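Local coordinates for CghA (Chaetomium globosum, PDB 6KBC), which is a fungal protein of the Diels-Alderase family, built from two calycin-like beta domains, and binds the ligand WK1 in a pocket, at residues L50-A55 / A61-F66; S171-E176 / N284-L289. One frame throughout, in Å; residues are numbered along the deposited sequence.

Contact 1 (50-55 with 61-66) is a buried beta hairpin of strands 46-54 and 60-69, its centre about 8 Å from that of the chain; contact 2 (171-176 with 284-289) lies at the surface, its centre about 15 Å from the chain's, and sets helix 172-175 against strands 280-285 and 288-289. The two are about 23 Å apart between centres and about 13 Å between nearest atoms. Along the chain they come in series, the hairpin closing before contact 2 opens. Contact 1 lines the WK1 pocket with Leu50 and Ser65. Contact 2 joins the N-terminal region to the C-terminal one, the Arg173 side chain about 14 Å from WK1.

Contact 1 (L50-A55 / A61-F66); sequences LFDAMA and AFTVSF. With WK1 ((2S)-3-[(2S,4E)-4-[[(1R,2S,4aR,6S,8R,8aS)-2-[(E)-but-2-en-2-yl]-6,8-dimethyl-1,2,4a,5,6,7,8,8a-octahydronaphthalen-1-yl]-oxidanyl-methylidene]-3,5-bis(oxidanylidene)pyrrolidin-2-yl]-2-methyl-2-oxidanyl-propanoic acid), chain B.
Leu50 and Ser65 face each other as a non-hydrogen-bonded antiparallel pair and also reach the bound WK1. Leu50 carries CG anti to its backbone nitrogen (chi1 176°), which takes CG off the sheet face: CB and CG lie near Ser65 OG and Val64 O, and CD1 sits between Ser65 OG, at 3.6 Å, and WK1 C13, at 3.9 Å. Ser65 OG donates a 2.7 Å hydrogen bond to WK1 O5, so the serine is the polar and the leucine the apolar touch of this hairpin on the ligand. His94 and Asn82 of the N-terminal region and Lys352 and Asn364 of the C-terminal one also hydrogen-bond to WK1.

The backbones run antiparallel. Phe51 and Val64 form one hydrogen-bonded pair, with Phe51 N to Val64 O at 3.0 Å and an N-H...O angle of 169°; Ala53 and Phe62 form the next. Farther along the pocket-side face, a water bridges Asp52 OD2 and Thr63 OG1, lying 2.7 Å from the carboxylate oxygen, to which it donates. The same carboxylate is gripped by Gly225 N at OD1 and by a salt bridge from Arg246 at OD2, which probably favours its ionised form.

On the other face, Phe51 CB packs on Val64 CG1, while the Phe51 ring meets the Phe66 ring rim to rim: CD1 comes to 3.7 Å from Phe66 CE1, with the planes at 87° and neither ring over the other's face. Phe135 touches both rings. This is a meandering antiparallel hairpin of a calycin-like barrel: its aromatic face packs on strands 143-150, 154-162 and 181-200, consistent with the barrel core, and its other face turns to WK1, in a pocket between the N- and C-terminal regions.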
loop_
_atom_site.group_PDB
_atom_site.type_symbol
_atom_site.label_atom_id
_atom_site.label_comp_id
_atom_site.label_asym_id
_atom_site.label_seq_id
_atom_site.Cartn_x
_atom_site.Cartn_y
_atom_site.Cartn_z
ATOM N N LEU A 50 2.629 -5.916 -1.095
ATOM C CA LEU A 50 3.201 -4.616 -1.425
ATOM C C LEU A 50 4.478 -4.386 -0.633
ATOM O O LEU A 50 4.518 -4.625 0.577
ATOM C CB LEU A 50 2.208 -3.478 -1.131
ATOM C CG LEU A 50 2.658 -2.019 -1.338
ATOM C CD1 LEU A 50 1.444 -1.160 -1.733
ATOM C CD2 LEU A 50 3.348 -1.427 -0.089
ATOM N N PHE A 51 5.504 -3.873 -1.310
ATOM C CA PHE A 51 6.774 -3.527 -0.677
ATOM C C PHE A 51 7.178 -2.155 -1.185
ATOM O O PHE A 51 7.136 -1.909 -2.389
ATOM C CB PHE A 51 7.896 -4.531 -1.005
ATOM C CG PHE A 51 7.575 -5.961 -0.649
ATOM C CD1 PHE A 51 6.808 -6.744 -1.496
ATOM C CD2 PHE A 51 8.075 -6.526 0.516
ATOM C CE1 PHE A 51 6.522 -8.074 -1.166
ATOM C CE2 PHE A 51 7.799 -7.849 0.850
ATOM C CZ PHE A 51 7.020 -8.620 0.004
ATOM N N ASP A 52 7.601 -1.269 -0.291
ATOM C CA ASP A 52 7.989 0.044 -0.780
ATOM C C ASP A 52 9.172 0.580 0.008
ATOM O O ASP A 52 9.615 -0.001 1.004
ATOM C CB ASP A 52 6.823 1.052 -0.743
ATOM C CG ASP A 52 6.230 1.221 0.640
ATOM O OD1 ASP A 52 6.954 0.984 1.639
ATOM O OD2 ASP A 52 5.036 1.609 0.734
ATOM N N ALA A 53 9.669 1.719 -0.454
ATOM C CA ALA A 53 10.809 2.358 0.174
ATOM C C ALA A 53 10.823 3.799 -0.294
ATOM O O ALA A 53 10.532 4.074 -1.457
ATOM C CB ALA A 53 12.111 1.665 -0.225
ATOM N N MET A 54 11.153 4.722 0.597
ATOM C CA MET A 54 11.436 6.052 0.096
ATOM C C MET A 54 12.522 6.677 0.932
ATOM O O MET A 54 12.681 6.339 2.103
ATOM C CB MET A 54 10.209 6.940 0.116
ATOM C CG MET A 54 9.713 7.231 1.501
ATOM S SD MET A 54 8.284 8.289 1.251
ATOM C CE MET A 54 9.057 9.784 0.679
ATOM N N ALA A 55 13.202 7.647 0.333
ATOM C CA ALA A 55 14.238 8.378 1.040
ATOM C C ALA A 55 13.595 9.238 2.112
ATOM O O ALA A 55 12.470 9.721 1.954
ATOM C CB ALA A 55 15.059 9.245 0.069
ATOM N N ALA A 61 11.574 7.451 -4.276
ATOM C CA ALA A 61 10.484 6.638 -3.771
ATOM C C ALA A 61 10.343 5.446 -4.693
ATOM O O ALA A 61 10.608 5.533 -5.895
ATOM C CB ALA A 61 9.161 7.430 -3.703
ATOM N N PHE A 62 9.902 4.336 -4.126
ATOM C CA PHE A 62 9.800 3.110 -4.893
ATOM C C PHE A 62 8.682 2.279 -4.297
ATOM O O PHE A 62 8.556 2.188 -3.080
ATOM C CB PHE A 62 11.117 2.305 -4.859
ATOM C CG PHE A 62 11.041 1.012 -5.623
ATOM C CD1 PHE A 62 11.334 0.979 -6.970
ATOM C CD2 PHE A 62 10.652 -0.162 -4.994
ATOM C CE1 PHE A 62 11.233 -0.198 -7.689
ATOM C CE2 PHE A 62 10.561 -1.355 -5.702
ATOM C CZ PHE A 62 10.846 -1.369 -7.052
ATOM N N THR A 63 7.889 1.660 -5.154
ATOM C CA THR A 63 6.871 0.760 -4.648
ATOM C C THR A 63 6.633 -0.315 -5.693
ATOM O O THR A 63 6.701 -0.057 -6.897
ATOM C CB THR A 63 5.568 1.499 -4.298
ATOM O OG1 THR A 63 4.683 0.608 -3.602
ATOM C CG2 THR A 63 4.874 2.045 -5.551
ATOM N N VAL A 64 6.398 -1.525 -5.216
ATOM C CA VAL A 64 6.026 -2.639 -6.069
ATOM C C VAL A 64 4.864 -3.349 -5.398
ATOM O O VAL A 64 4.864 -3.546 -4.177
ATOM C CB VAL A 64 7.222 -3.594 -6.306
ATOM C CG1 VAL A 64 7.802 -4.077 -4.977
ATOM C CG2 VAL A 64 6.815 -4.757 -7.177
ATOM N N SER A 65 3.856 -3.692 -6.184
ATOM C CA SER A 65 2.782 -4.550 -5.718
ATOM C C SER A 65 2.847 -5.823 -6.540
ATOM O O SER A 65 2.803 -5.766 -7.773
ATOM C CB SER A 65 1.409 -3.871 -5.850
ATOM O OG SER A 65 1.278 -2.841 -4.884
ATOM N N PHE A 66 3.006 -6.954 -5.860
ATOM C CA PHE A 66 2.893 -8.257 -6.493
ATOM C C PHE A 66 1.424 -8.661 -6.474
ATOM O O PHE A 66 0.832 -8.813 -5.399
ATOM C CB PHE A 66 3.747 -9.293 -5.771
ATOM C CG PHE A 66 5.229 -9.025 -5.851
ATOM C CD1 PHE A 66 5.838 -8.153 -4.962
ATOM C CD2 PHE A 66 6.015 -9.655 -6.812
ATOM C CE1 PHE A 66 7.218 -7.912 -5.021
ATOM C CE2 PHE A 66 7.391 -9.420 -6.876
ATOM C CZ PHE A 66 7.986 -8.545 -5.982
HETATM O O WK1 B . -0.252 0.330 -12.402
HETATM C C17 WK1 B . 0.293 0.699 -11.394
HETATM O O1 WK1 B . 1.484 0.810 -11.313
HETATM C C19 WK1 B . -0.504 1.046 -10.204
HETATM O O2 WK1 B . -1.869 1.016 -10.447
HETATM C C18 WK1 B . -0.193 2.456 -9.807
HETATM C C20 WK1 B . -0.129 -0.016 -9.208
HETATM C C22 WK1 B . -0.522 0.373 -7.841
HETATM N N WK1 B . -0.076 -0.457 -6.738
HETATM C C21 WK1 B . -1.089 -0.676 -5.908
HETATM O O5 WK1 B . -0.956 -1.379 -4.807
HETATM C C23 WK1 B . -1.933 0.522 -7.563
HETATM O O4 WK1 B . -2.795 1.191 -8.301
HETATM C C24 WK1 B . -2.362 -0.087 -6.351
HETATM C C16 WK1 B . -3.704 -0.079 -5.781
HETATM O O3 WK1 B . -4.614 0.551 -6.419
HETATM C C9 WK1 B . -3.956 -0.658 -4.452
HETATM C C8 WK1 B . -3.557 0.542 -3.547
HETATM C C12 WK1 B . -2.350 1.378 -3.920
HETATM C C13 WK1 B . -1.157 1.171 -3.411
HETATM C C90 WK1 B . 0.013 2.007 -3.804
HETATM C C14 WK1 B . -2.493 2.486 -4.902
HETATM C C7 WK1 B . -4.681 1.521 -3.391
HETATM C C6 WK1 B . -5.849 1.084 -3.002
HETATM C C3 WK1 B . -6.058 -0.396 -3.019
HETATM C C4 WK1 B . -5.395 -1.083 -4.195
HETATM C C5 WK1 B . -5.438 -2.573 -3.917
HETATM C C11 WK1 B . -4.973 -3.334 -5.119
HETATM C C2 WK1 B . -7.470 -0.875 -2.804
HETATM C C1 WK1 B . -7.334 -2.284 -2.321
HETATM C C10 WK1 B . -8.597 -2.911 -1.830
HETATM C C WK1 B . -6.785 -3.093 -3.456
HETATM O O HOH W 1 3.727 2.005 -1.621
#

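Contact 2 (S171-E176 / N284-L289)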
loop_
_atom_site.group_PDB
_atom_site.type_symbol
_atom_site.label_atom_id
_atom_site.label_comp_id
_atom_site.label_asym_id
_atom_site.label_seq_id
_atom_site.Cartn_x
_atom_site.Cartn_y
_atom_site.Cartn_z
ATOM N N SER A 171 -7.650 -10.153 14.900
ATOM C CA SER A 171 -9.017 -10.573 14.628
ATOM C C SER A 171 -9.310 -10.275 13.165
ATOM O O SER A 171 -8.574 -9.538 12.504
ATOM C CB SER A 171 -10.001 -9.851 15.554
ATOM O OG SER A 171 -10.202 -8.507 15.121
ATOM N N ASP A 172 -10.392 -10.869 12.656
ATOM C CA ASP A 172 -10.796 -10.583 11.285
ATOM C C ASP A 172 -11.086 -9.100 11.097
ATOM O O ASP A 172 -10.720 -8.516 10.072
ATOM C CB ASP A 172 -12.021 -11.416 10.910
ATOM C CG ASP A 172 -11.680 -12.865 10.648
ATOM O OD1 ASP A 172 -10.688 -13.358 11.233
ATOM O OD2 ASP A 172 -12.393 -13.500 9.845
ATOM N N ARG A 173 -11.734 -8.478 12.088
ATOM C CA ARG A 173 -12.080 -7.060 12.010
ATOM C C ARG A 173 -10.834 -6.191 11.858
ATOM O O ARG A 173 -10.826 -5.229 11.082
ATOM C CB ARG A 173 -12.866 -6.660 13.263
ATOM C CG ARG A 173 -13.222 -5.177 13.375
ATOM C CD ARG A 173 -14.105 -4.766 12.215
ATOM N NE ARG A 173 -14.389 -3.334 12.199
ATOM C CZ ARG A 173 -13.576 -2.418 11.681
ATOM N NH1 ARG A 173 -12.411 -2.787 11.157
ATOM N NH2 ARG A 173 -13.937 -1.133 11.684
ATOM N N GLU A 174 -9.769 -6.514 12.596
ATOM C CA GLU A 174 -8.550 -5.716 12.537
ATOM C C GLU A 174 -7.799 -5.876 11.223
ATOM O O GLU A 174 -6.986 -5.015 10.882
ATOM C CB GLU A 174 -7.655 -6.079 13.714
ATOM C CG GLU A 174 -8.340 -5.844 15.050
ATOM C CD GLU A 174 -7.351 -5.749 16.201
ATOM O OE1 GLU A 174 -7.653 -5.063 17.201
ATOM O OE2 GLU A 174 -6.273 -6.373 16.102
ATOM N N ALA A 175 -8.055 -6.938 10.471
ATOM C CA ALA A 175 -7.436 -7.103 9.166
ATOM C C ALA A 175 -8.227 -6.437 8.055
ATOM O O ALA A 175 -7.709 -6.280 6.943
ATOM C CB ALA A 175 -7.276 -8.592 8.841
ATOM N N GLU A 176 -9.469 -6.056 8.330
ATOM C CA GLU A 176 -10.336 -5.535 7.295
ATOM C C GLU A 176 -9.932 -4.116 6.924
ATOM O O GLU A 176 -9.523 -3.329 7.780
ATOM C CB GLU A 176 -11.783 -5.548 7.786
ATOM C CG GLU A 176 -12.395 -6.938 7.812
ATOM C CD GLU A 176 -13.883 -6.910 8.126
ATOM O OE1 GLU A 176 -14.313 -6.038 8.917
ATOM O OE2 GLU A 176 -14.613 -7.752 7.565
ATOM N N ASN A 284 -4.694 3.253 16.560
ATOM C CA ASN A 284 -4.995 2.055 15.781
ATOM C C ASN A 284 -6.314 2.318 15.064
ATOM O O ASN A 284 -7.399 1.960 15.541
ATOM C CB ASN A 284 -5.059 0.835 16.694
ATOM C CG ASN A 284 -5.355 -0.442 15.944
ATOM O OD1 ASN A 284 -5.242 -0.499 14.730
ATOM N ND2 ASN A 284 -5.734 -1.483 16.675
ATOM N N ALA A 285 -6.224 2.953 13.902
ATOM C CA ALA A 285 -7.380 3.616 13.297
ATOM C C ALA A 285 -8.071 2.655 12.339
ATOM O O ALA A 285 -7.675 2.509 11.180
ATOM C CB ALA A 285 -6.954 4.902 12.599
ATOM N N LEU A 286 -9.118 2.003 12.827
ATOM C CA LEU A 286 -9.952 1.143 12.003
ATOM C C LEU A 286 -11.299 1.793 11.725
ATOM O O LEU A 286 -12.209 1.135 11.208
ATOM C CB LEU A 286 -10.142 -0.202 12.696
ATOM C CG LEU A 286 -8.816 -0.915 12.962
ATOM C CD1 LEU A 286 -9.062 -2.126 13.846
ATOM C CD2 LEU A 286 -8.136 -1.304 11.634
ATOM N N ARG A 287 -11.437 3.067 12.072
ATOM C CA ARG A 287 -12.646 3.848 11.864
ATOM C C ARG A 287 -12.275 5.094 11.060
ATOM O O ARG A 287 -11.331 5.806 11.415
ATOM C CB ARG A 287 -13.270 4.228 13.215
ATOM C CG ARG A 287 -14.497 5.145 13.131
ATOM C CD ARG A 287 -14.960 5.529 14.538
ATOM N NE ARG A 287 -15.589 4.393 15.219
ATOM C CZ ARG A 287 -16.118 4.457 16.431
ATOM N NH1 ARG A 287 -16.089 5.599 17.104
ATOM N NH2 ARG A 287 -16.678 3.381 16.966
ATOM N N SER A 288 -13.006 5.347 9.978
ATOM C CA SER A 288 -12.762 6.476 9.087
ATOM C C SER A 288 -13.886 7.492 9.259
ATOM O O SER A 288 -15.048 7.171 9.010
ATOM C CB SER A 288 -12.688 5.994 7.637
ATOM O OG SER A 288 -12.276 7.030 6.747
ATOM N N LEU A 289 -13.531 8.738 9.639
ATOM C CA LEU A 289 -14.538 9.726 9.997
ATOM C C LEU A 289 -14.969 10.551 8.791
ATOM O O LEU A 289 -14.186 10.744 7.853
ATOM C CB LEU A 289 -13.992 10.672 11.047
ATOM C CG LEU A 289 -13.616 9.931 12.325
ATOM C CD1 LEU A 289 -12.854 10.856 13.244
ATOM C CD2 LEU A 289 -14.901 9.404 12.986
#
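This is a surface contact between the N-terminal and C-terminal regions of a two-part calycin-like fold, in which a short, weakly bonded helical turn at about 172-175 rests against Asn284 and Leu286, at the end of strand 280-285 and its turn. The contact is small: 212 Å² is buried in all, and the burden falls on Arg173, Glu174 and Leu286, with Asn284 at the margin.

Leu286 is the apolar part. Its side chain points toward the helical turn, and CD1 packs against Glu174, 3.9 Å from CA and 4.0 Å from CG, while CD2 lies 4.0 Å from Glu174 O. The methyls thus touch the backbone and the aliphatic base of the glutamate, leaving its carboxylate to other partners. One of these is just before the helix, where OE2 accepts from Gln170 N. The other oxygen, OE1, comes no nearer than 4.1 Å to Asn284 ND2, too long for a hydrogen bond, and the carboxylate and amide planes stand 82° apart.

The turn itself begins with an N-cap: Ser171 OG accepts from Glu174 N at 3.2 Å, which ties the start of the helix to the residue that receives Leu286. A further link between the two regions comes from Asn272 of strand 269-277, whose ND2 donates to the carbonyl oxygens of Glu174 and Glu176.

Arg173 supplies the polar part. Its chain bends at chi2 and runs past Leu286 in the opposite direction, bringing NH1 to within 3.8 Å of Leu286 CB. The guanidinium then meets the backbone edge-on: Arg173 NH2 donates to Leu286 O at 2.9 Å, the oxygen only 12° out of the guanidinium plane but the donor tilted 34° from the carbonyl plane.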